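Probable amino acid aminotransferase (Mycobacterium tuberculosis, PDB 6Q1S) is probably an amino acid aminotransferase of the class IV family, a two-chain assembly modelled with 4'-deoxy-4'-aminopyridoxal-5'-phosphate. Local coordinates at residues B[63-68]-B[93-98]. Sequence-based numbering, arbitrary orientation.
Sequences PEPDLP and LIYSRG
Tyr95 reaches from its strand to the loop 63-66 and donates a hydrogen bond from its hydroxyl to the backbone carbonyl O of Pro63. Tyr95 OH to Pro63 O is modelled at 2.4 Å, very short, so the exact length is doubtful. Pro63 O lies at the edge of the phenol ring, near its plane. CB of Tyr95 points toward the loop, and with CG anti to the backbone N (chi1 -172°) the ring extends beside the carbonyl carbon. The packed part is this buried ring. Pro65 CB approaches it obliquely, 4.4 Å from Tyr95 CE2, while the Pro65 ring also rests on Thr54 and Ala57 of helix 46-59. Val32 and Ala107, on the two flanking strands, touch Tyr95 as well. The solvent side is looser. There the exposed Pro63 ring meets the phenol oxygen, with CB 3.4 Å from Tyr95 OH, and Glu64 sets out away from the strand. At the strand end Ser96 OG accepts from Gly98 N in an ST turn; just past it Arg97 makes a salt bridge to Asp30. The contact thus ties the loop between two helices to an inner strand of the five-stranded antiparallel sheet, part of the smaller alpha/beta domain of the class IV aminotransferase fold.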
# COMPACT_ATOMS: atom_id res chain seq x y z
N PRO B 63 5.59 -13.97 -10.67
CA PRO B 63 5.48 -15.10 -11.60
C PRO B 63 4.11 -15.14 -12.24
O PRO B 63 3.09 -14.84 -11.61
CB PRO B 63 5.73 -16.32 -10.70
CG PRO B 63 6.54 -15.79 -9.57
CD PRO B 63 6.05 -14.39 -9.33
N GLU B 64 4.09 -15.51 -13.51
CA GLU B 64 2.85 -15.52 -14.28
C GLU B 64 1.88 -16.51 -13.66
O GLU B 64 2.23 -17.69 -13.48
CB GLU B 64 3.16 -15.89 -15.73
CG GLU B 64 1.96 -16.38 -16.53
CD GLU B 64 2.37 -16.89 -17.90
OE1 GLU B 64 1.59 -17.67 -18.50
OE2 GLU B 64 3.46 -16.52 -18.37
N PRO B 65 0.67 -16.08 -13.28
CA PRO B 65 -0.24 -16.98 -12.57
C PRO B 65 -0.65 -18.16 -13.43
O PRO B 65 -0.96 -18.02 -14.62
CB PRO B 65 -1.43 -16.09 -12.21
CG PRO B 65 -1.33 -14.92 -13.13
CD PRO B 65 0.13 -14.72 -13.39
N ASP B 66 -0.66 -19.34 -12.82
CA ASP B 66 -1.09 -20.57 -13.47
C ASP B 66 -2.61 -20.59 -13.50
O ASP B 66 -3.26 -20.96 -12.52
CB ASP B 66 -0.53 -21.78 -12.74
CG ASP B 66 -0.53 -23.04 -13.58
OD1 ASP B 66 0.52 -23.35 -14.18
OD2 ASP B 66 -1.58 -23.71 -13.65
N LEU B 67 -3.20 -20.20 -14.63
CA LEU B 67 -4.65 -20.08 -14.69
C LEU B 67 -5.38 -21.41 -14.50
O LEU B 67 -6.41 -21.42 -13.82
CB LEU B 67 -5.08 -19.43 -16.02
CG LEU B 67 -4.70 -17.96 -16.26
CD1 LEU B 67 -4.52 -17.22 -14.94
CD2 LEU B 67 -3.44 -17.88 -17.10
N PRO B 68 -4.93 -22.54 -15.07
CA PRO B 68 -5.60 -23.81 -14.75
C PRO B 68 -5.55 -24.16 -13.28
O PRO B 68 -6.50 -24.75 -12.76
CB PRO B 68 -4.83 -24.84 -15.60
CG PRO B 68 -4.29 -24.05 -16.74
CD PRO B 68 -3.95 -22.71 -16.16
N LEU B 93 -8.85 -13.99 -4.22
CA LEU B 93 -7.62 -14.66 -4.64
C LEU B 93 -6.43 -13.86 -4.13
O LEU B 93 -6.23 -12.72 -4.56
CB LEU B 93 -7.56 -14.80 -6.16
CG LEU B 93 -8.89 -14.97 -6.87
CD1 LEU B 93 -8.71 -14.87 -8.38
CD2 LEU B 93 -9.49 -16.30 -6.50
N ILE B 94 -5.63 -14.45 -3.25
CA ILE B 94 -4.47 -13.79 -2.67
C ILE B 94 -3.22 -14.35 -3.34
O ILE B 94 -2.98 -15.56 -3.30
CB ILE B 94 -4.41 -13.96 -1.15
CG1 ILE B 94 -5.75 -13.59 -0.52
CG2 ILE B 94 -3.29 -13.11 -0.57
CD1 ILE B 94 -6.12 -12.14 -0.67
N TYR B 95 -2.43 -13.47 -3.95
CA TYR B 95 -1.24 -13.86 -4.70
C TYR B 95 -0.10 -12.93 -4.27
O TYR B 95 -0.03 -11.78 -4.72
CB TYR B 95 -1.49 -13.78 -6.21
CG TYR B 95 -0.38 -14.35 -7.06
CD1 TYR B 95 0.30 -15.50 -6.69
CD2 TYR B 95 -0.03 -13.75 -8.27
CE1 TYR B 95 1.31 -16.03 -7.48
CE2 TYR B 95 0.97 -14.27 -9.06
CZ TYR B 95 1.64 -15.40 -8.66
OH TYR B 95 2.64 -15.92 -9.46
N SER B 96 0.77 -13.43 -3.41
CA SER B 96 1.86 -12.65 -2.84
C SER B 96 3.20 -13.13 -3.36
O SER B 96 3.33 -14.24 -3.89
CB SER B 96 1.84 -12.74 -1.31
OG SER B 96 3.15 -12.70 -0.78
N ARG B 97 4.22 -12.28 -3.18
CA ARG B 97 5.56 -12.61 -3.63
C ARG B 97 6.19 -13.75 -2.82
O ARG B 97 7.21 -14.30 -3.25
CB ARG B 97 6.46 -11.37 -3.58
CG ARG B 97 7.66 -11.43 -4.51
CD ARG B 97 8.34 -10.08 -4.63
NE ARG B 97 7.42 -9.03 -5.05
CZ ARG B 97 7.13 -8.74 -6.32
NH1 ARG B 97 7.71 -9.42 -7.30
NH2 ARG B 97 6.28 -7.78 -6.60
N GLY B 98 5.62 -14.11 -1.68
CA GLY B 98 6.15 -15.18 -0.88
C GLY B 98 6.96 -14.69 0.30
O GLY B 98 6.93 -13.51 0.68